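IscA (Thermosynechococcus elongatus, PDB 1X0G) binds a [2Fe-2S] cluster and probably serves as a scaffold on which iron-sulfur clusters are assembled. Local coordinates at residues Met1-Glu13 / Leu55-Ala67. Residues are numbered along the deposited sequence; the frame is centred on the assembly and turned at random.
Sequences MVELTPAAIQELE and LLTQSQGWTIAIA
The indole of W62 lies against the first turns of helix 6-15, with L12 over one face. L12 CB sits 4.0 Å from the centroid of the six-membered ring of W62, 26° off the ring normal. This is a CH-pi contact, displaced toward the CZ2-CH2 rim. At the ring edge, near its plane, E13 OE1 stands 3.6 Å from W62 NE1, and Q60 O also lies in plane. I9 comes in obliquely, its CG2 3.9 Å from W62 CD1. With chi1 at -60°, CG1 of I9 lies anti to the carbonyl carbon and reaches the side chain of Q60; CG2, anti to the backbone N, faces the indole. Q60 belongs to the type I' turn S59-W62 that joins strands 55-59 and 62-66. I9 therefore touches two residues of the turn, Q60 and W62.

Further along, the N-terminal strand 3-4 and the residues before it lie over the hairpin. L4 CD1 packs on I64 CG1 at 3.8 Å. V2 and I66 meet tip to tip, V2 CG2 lying 3.6 Å from I66 CD1. The other branch of V2, CG1, lies against I64 CG2. M1 SD passes alongside I66 CG1 at 3.8 Å. T57 OG1 gives a weak hydrogen bond to M1 O, 3.4 Å long.

L12 also touches L28 of strand 27-34, and I66 touches L74 of helix 71-74. Strand 3-4 itself pairs with strand 78-82, so the contact joins two sheets.

Replacing W62 by an alanine is likely to open a gap beside L12 CB and take from I9 its aromatic neighbour. The chemistry is mainly apolar: side-chain burial, with little directional bonding, holds the N-terminal strand and helix to the hairpin, away from the cluster site.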
loop_
_atom_site.group_PDB
_atom_site.type_symbol
_atom_site.label_atom_id
_atom_site.label_comp_id
_atom_site.label_asym_id
_atom_site.label_seq_id
_atom_site.Cartn_x
_atom_site.Cartn_y
_atom_site.Cartn_z
ATOM N N MET C 1 -17.263 17.505 13.604
ATOM C CA MET C 1 -16.742 16.316 12.841
ATOM C C MET C 1 -17.119 15.001 13.541
ATOM O O MET C 1 -16.994 14.875 14.762
ATOM C CB MET C 1 -15.216 16.382 12.617
ATOM C CG MET C 1 -14.351 16.176 13.887
ATOM S SD MET C 1 -12.912 15.034 13.732
ATOM C CE MET C 1 -11.699 15.901 12.682
ATOM N N VAL C 2 -17.614 14.043 12.766
ATOM C CA VAL C 2 -17.897 12.705 13.291
ATOM C C VAL C 2 -19.120 12.512 14.178
ATOM O O VAL C 2 -19.196 12.981 15.296
ATOM C CB VAL C 2 -16.693 12.096 13.924
ATOM C CG1 VAL C 2 -17.016 10.727 14.455
ATOM C CG2 VAL C 2 -15.689 11.978 12.846
ATOM N N GLU C 3 -20.048 11.725 13.669
ATOM C CA GLU C 3 -21.295 11.560 14.331
ATOM C C GLU C 3 -21.650 10.104 14.535
ATOM O O GLU C 3 -21.446 9.278 13.652
ATOM C CB GLU C 3 -22.356 12.250 13.497
ATOM C CG GLU C 3 -22.348 13.742 13.668
ATOM C CD GLU C 3 -23.687 14.300 13.326
ATOM O OE1 GLU C 3 -24.458 13.561 12.627
ATOM O OE2 GLU C 3 -23.972 15.449 13.763
ATOM N N LEU C 4 -22.205 9.799 15.702
ATOM C CA LEU C 4 -22.752 8.480 15.937
ATOM C C LEU C 4 -24.232 8.499 16.079
ATOM O O LEU C 4 -24.780 9.358 16.796
ATOM C CB LEU C 4 -22.155 7.876 17.173
ATOM C CG LEU C 4 -20.929 7.147 16.647
ATOM C CD1 LEU C 4 -19.771 8.096 16.783
ATOM C CD2 LEU C 4 -20.681 5.887 17.410
ATOM N N THR C 5 -24.878 7.548 15.412
ATOM C CA THR C 5 -26.306 7.361 15.589
ATOM C C THR C 5 -26.498 6.648 16.892
ATOM O O THR C 5 -25.626 5.883 17.285
ATOM C CB THR C 5 -26.902 6.508 14.514
ATOM O OG1 THR C 5 -26.242 5.224 14.532
ATOM C CG2 THR C 5 -26.744 7.211 13.191
ATOM N N PRO C 6 -27.621 6.895 17.575
ATOM C CA PRO C 6 -27.862 6.133 18.799
ATOM C C PRO C 6 -27.774 4.641 18.498
ATOM O O PRO C 6 -27.170 3.909 19.253
ATOM C CB PRO C 6 -29.284 6.537 19.201
ATOM C CG PRO C 6 -29.448 7.848 18.618
ATOM C CD PRO C 6 -28.708 7.841 17.307
ATOM N N ALA C 7 -28.314 4.198 17.375
ATOM C CA ALA C 7 -28.130 2.807 16.972
ATOM C C ALA C 7 -26.654 2.336 17.151
ATOM O O ALA C 7 -26.386 1.393 17.935
ATOM C CB ALA C 7 -28.690 2.559 15.526
ATOM N N ALA C 8 -25.702 3.011 16.488
ATOM C CA ALA C 8 -24.247 2.775 16.769
ATOM C C ALA C 8 -23.835 2.894 18.304
ATOM O O ALA C 8 -23.148 2.045 18.855
ATOM C CB ALA C 8 -23.414 3.627 15.875
ATOM N N ILE C 9 -24.331 3.892 19.014
ATOM C CA ILE C 9 -24.060 3.999 20.462
ATOM C C ILE C 9 -24.483 2.782 21.243
ATOM O O ILE C 9 -23.760 2.295 22.111
ATOM C CB ILE C 9 -24.792 5.183 21.091
ATOM C CG1 ILE C 9 -24.351 6.483 20.453
ATOM C CG2 ILE C 9 -24.524 5.234 22.577
ATOM C CD1 ILE C 9 -22.895 6.806 20.755
ATOM N N GLN C 10 -25.681 2.322 20.924
ATOM C CA GLN C 10 -26.343 1.211 21.600
ATOM C C GLN C 10 -25.541 -0.045 21.404
ATOM O O GLN C 10 -25.346 -0.811 22.347
ATOM C CB GLN C 10 -27.762 1.041 21.028
ATOM C CG GLN C 10 -28.554 -0.210 21.406
ATOM C CD GLN C 10 -30.056 0.091 21.347
ATOM O OE1 GLN C 10 -30.479 0.986 20.595
ATOM N NE2 GLN C 10 -30.868 -0.620 22.164
ATOM N N GLU C 11 -25.078 -0.244 20.176
ATOM C CA GLU C 11 -24.265 -1.371 19.891
ATOM C C GLU C 11 -22.916 -1.228 20.555
ATOM O O GLU C 11 -22.352 -2.200 21.032
ATOM C CB GLU C 11 -24.048 -1.455 18.402
ATOM C CG GLU C 11 -23.092 -2.569 17.986
ATOM C CD GLU C 11 -23.629 -3.969 18.206
ATOM O OE1 GLU C 11 -24.786 -4.198 18.698
ATOM O OE2 GLU C 11 -22.857 -4.859 17.867
ATOM N N LEU C 12 -22.383 -0.022 20.580
ATOM C CA LEU C 12 -21.159 0.175 21.311
ATOM C C LEU C 12 -21.238 -0.123 22.788
ATOM O O LEU C 12 -20.317 -0.704 23.325
ATOM C CB LEU C 12 -20.613 1.557 21.109
ATOM C CG LEU C 12 -20.073 1.586 19.695
ATOM C CD1 LEU C 12 -19.702 2.981 19.393
ATOM C CD2 LEU C 12 -18.892 0.650 19.503
ATOM N N GLU C 13 -22.302 0.241 23.472
ATOM C CA GLU C 13 -22.293 -0.124 24.889
ATOM C C GLU C 13 -22.478 -1.621 25.091
ATOM O O GLU C 13 -22.144 -2.150 26.172
ATOM C CB GLU C 13 -23.288 0.661 25.729
ATOM C CG GLU C 13 -24.640 0.684 25.118
ATOM C CD GLU C 13 -25.169 2.092 25.027
ATOM O OE1 GLU C 13 -24.342 3.037 25.142
ATOM O OE2 GLU C 13 -26.405 2.253 24.843
ATOM N N LEU C 55 -7.891 13.466 17.812
ATOM C CA LEU C 55 -8.926 14.480 17.831
ATOM C C LEU C 55 -10.182 13.962 18.453
ATOM O O LEU C 55 -10.863 13.067 17.927
ATOM C CB LEU C 55 -9.169 15.101 16.438
ATOM C CG LEU C 55 -7.858 15.785 15.964
ATOM C CD1 LEU C 55 -7.844 16.043 14.502
ATOM C CD2 LEU C 55 -7.436 17.076 16.817
ATOM N N LEU C 56 -10.485 14.552 19.598
ATOM C CA LEU C 56 -11.598 14.100 20.397
ATOM C C LEU C 56 -12.926 14.686 19.933
ATOM O O LEU C 56 -12.972 15.834 19.499
ATOM C CB LEU C 56 -11.295 14.431 21.876
ATOM C CG LEU C 56 -9.924 13.785 22.107
ATOM C CD1 LEU C 56 -9.261 14.126 23.411
ATOM C CD2 LEU C 56 -9.961 12.269 21.890
ATOM N N THR C 57 -13.993 13.896 20.004
ATOM C CA THR C 57 -15.350 14.415 19.837
ATOM C C THR C 57 -16.162 13.686 20.856
ATOM O O THR C 57 -15.985 12.489 21.021
ATOM C CB THR C 57 -15.961 14.235 18.400
ATOM O OG1 THR C 57 -14.928 14.140 17.392
ATOM C CG2 THR C 57 -16.822 15.405 18.046
ATOM N N GLN C 58 -16.998 14.443 21.575
ATOM C CA GLN C 58 -17.910 13.945 22.610
ATOM C C GLN C 58 -19.298 13.763 22.056
ATOM O O GLN C 58 -19.924 14.760 21.714
ATOM C CB GLN C 58 -18.052 14.983 23.754
ATOM C CG GLN C 58 -17.158 14.767 24.981
ATOM C CD GLN C 58 -15.902 14.010 24.582
ATOM O OE1 GLN C 58 -15.928 12.773 24.480
ATOM N NE2 GLN C 58 -14.817 14.749 24.277
ATOM N N SER C 59 -19.809 12.528 21.987
ATOM C CA SER C 59 -21.244 12.348 21.717
ATOM C C SER C 59 -21.994 11.354 22.626
ATOM O O SER C 59 -21.579 10.211 22.799
ATOM C CB SER C 59 -21.473 11.995 20.247
ATOM O OG SER C 59 -22.830 12.247 19.947
ATOM N N GLN C 60 -23.109 11.786 23.195
ATOM C CA GLN C 60 -24.010 10.855 23.863
ATOM C C GLN C 60 -23.371 10.071 25.014
ATOM O O GLN C 60 -23.725 8.906 25.260
ATOM C CB GLN C 60 -24.579 9.881 22.844
ATOM C CG GLN C 60 -24.718 10.471 21.460
ATOM C CD GLN C 60 -25.851 9.851 20.686
ATOM O OE1 GLN C 60 -25.967 10.022 19.476
ATOM N NE2 GLN C 60 -26.713 9.122 21.387
ATOM N N GLY C 61 -22.440 10.717 25.714
ATOM C CA GLY C 61 -21.723 10.104 26.830
ATOM C C GLY C 61 -20.630 9.175 26.330
ATOM O O GLY C 61 -20.246 8.235 27.043
ATOM N N TRP C 62 -20.169 9.411 25.095
ATOM C CA TRP C 62 -19.114 8.625 24.480
ATOM C C TRP C 62 -18.053 9.468 23.904
ATOM O O TRP C 62 -18.329 10.383 23.133
ATOM C CB TRP C 62 -19.628 7.791 23.328
ATOM C CG TRP C 62 -20.076 6.537 23.800
ATOM C CD1 TRP C 62 -21.236 6.293 24.439
ATOM C CD2 TRP C 62 -19.371 5.308 23.741
ATOM N NE1 TRP C 62 -21.318 4.973 24.773
ATOM C CE2 TRP C 62 -20.179 4.339 24.372
ATOM C CE3 TRP C 62 -18.139 4.922 23.210
ATOM C CZ2 TRP C 62 -19.809 3.005 24.488
ATOM C CZ3 TRP C 62 -17.760 3.583 23.326
ATOM C CH2 TRP C 62 -18.597 2.641 23.971
ATOM N N THR C 63 -16.815 9.102 24.203
ATOM C CA THR C 63 -15.679 9.781 23.600
ATOM C C THR C 63 -15.251 9.160 22.272
ATOM O O THR C 63 -15.089 7.940 22.136
ATOM C CB THR C 63 -14.498 9.867 24.553
ATOM O OG1 THR C 63 -14.973 10.194 25.890
ATOM C CG2 THR C 63 -13.539 10.926 24.043
ATOM N N ILE C 64 -15.087 10.016 21.278
ATOM C CA ILE C 64 -14.758 9.533 19.983
ATOM C C ILE C 64 -13.461 10.104 19.533
ATOM O O ILE C 64 -13.317 11.317 19.415
ATOM C CB ILE C 64 -15.832 9.841 19.009
ATOM C CG1 ILE C 64 -17.009 8.886 19.217
ATOM C CG2 ILE C 64 -15.326 9.557 17.619
ATOM C CD1 ILE C 64 -18.040 9.329 20.223
ATOM N N ALA C 65 -12.503 9.211 19.288
ATOM C CA ALA C 65 -11.118 9.611 19.038
ATOM C C ALA C 65 -10.735 9.333 17.581
ATOM O O ALA C 65 -10.747 8.168 17.134
ATOM C CB ALA C 65 -10.253 8.873 19.940
ATOM N N ILE C 66 -10.408 10.386 16.838
ATOM C CA ILE C 66 -9.990 10.216 15.469
ATOM C C ILE C 66 -8.478 10.340 15.387
ATOM O O ILE C 66 -7.905 11.331 15.875
ATOM C CB ILE C 66 -10.614 11.333 14.610
ATOM C CG1 ILE C 66 -12.128 11.458 14.854
ATOM C CG2 ILE C 66 -10.331 11.120 13.086
ATOM C CD1 ILE C 66 -12.935 10.278 14.336
ATOM N N ALA C 67 -7.804 9.366 14.784
ATOM C CA ALA C 67 -6.336 9.450 14.619
ATOM C C ALA C 67 -5.963 10.658 13.793
ATOM O O ALA C 67 -6.456 10.819 12.697
ATOM C CB ALA C 67 -5.887 8.274 13.904
#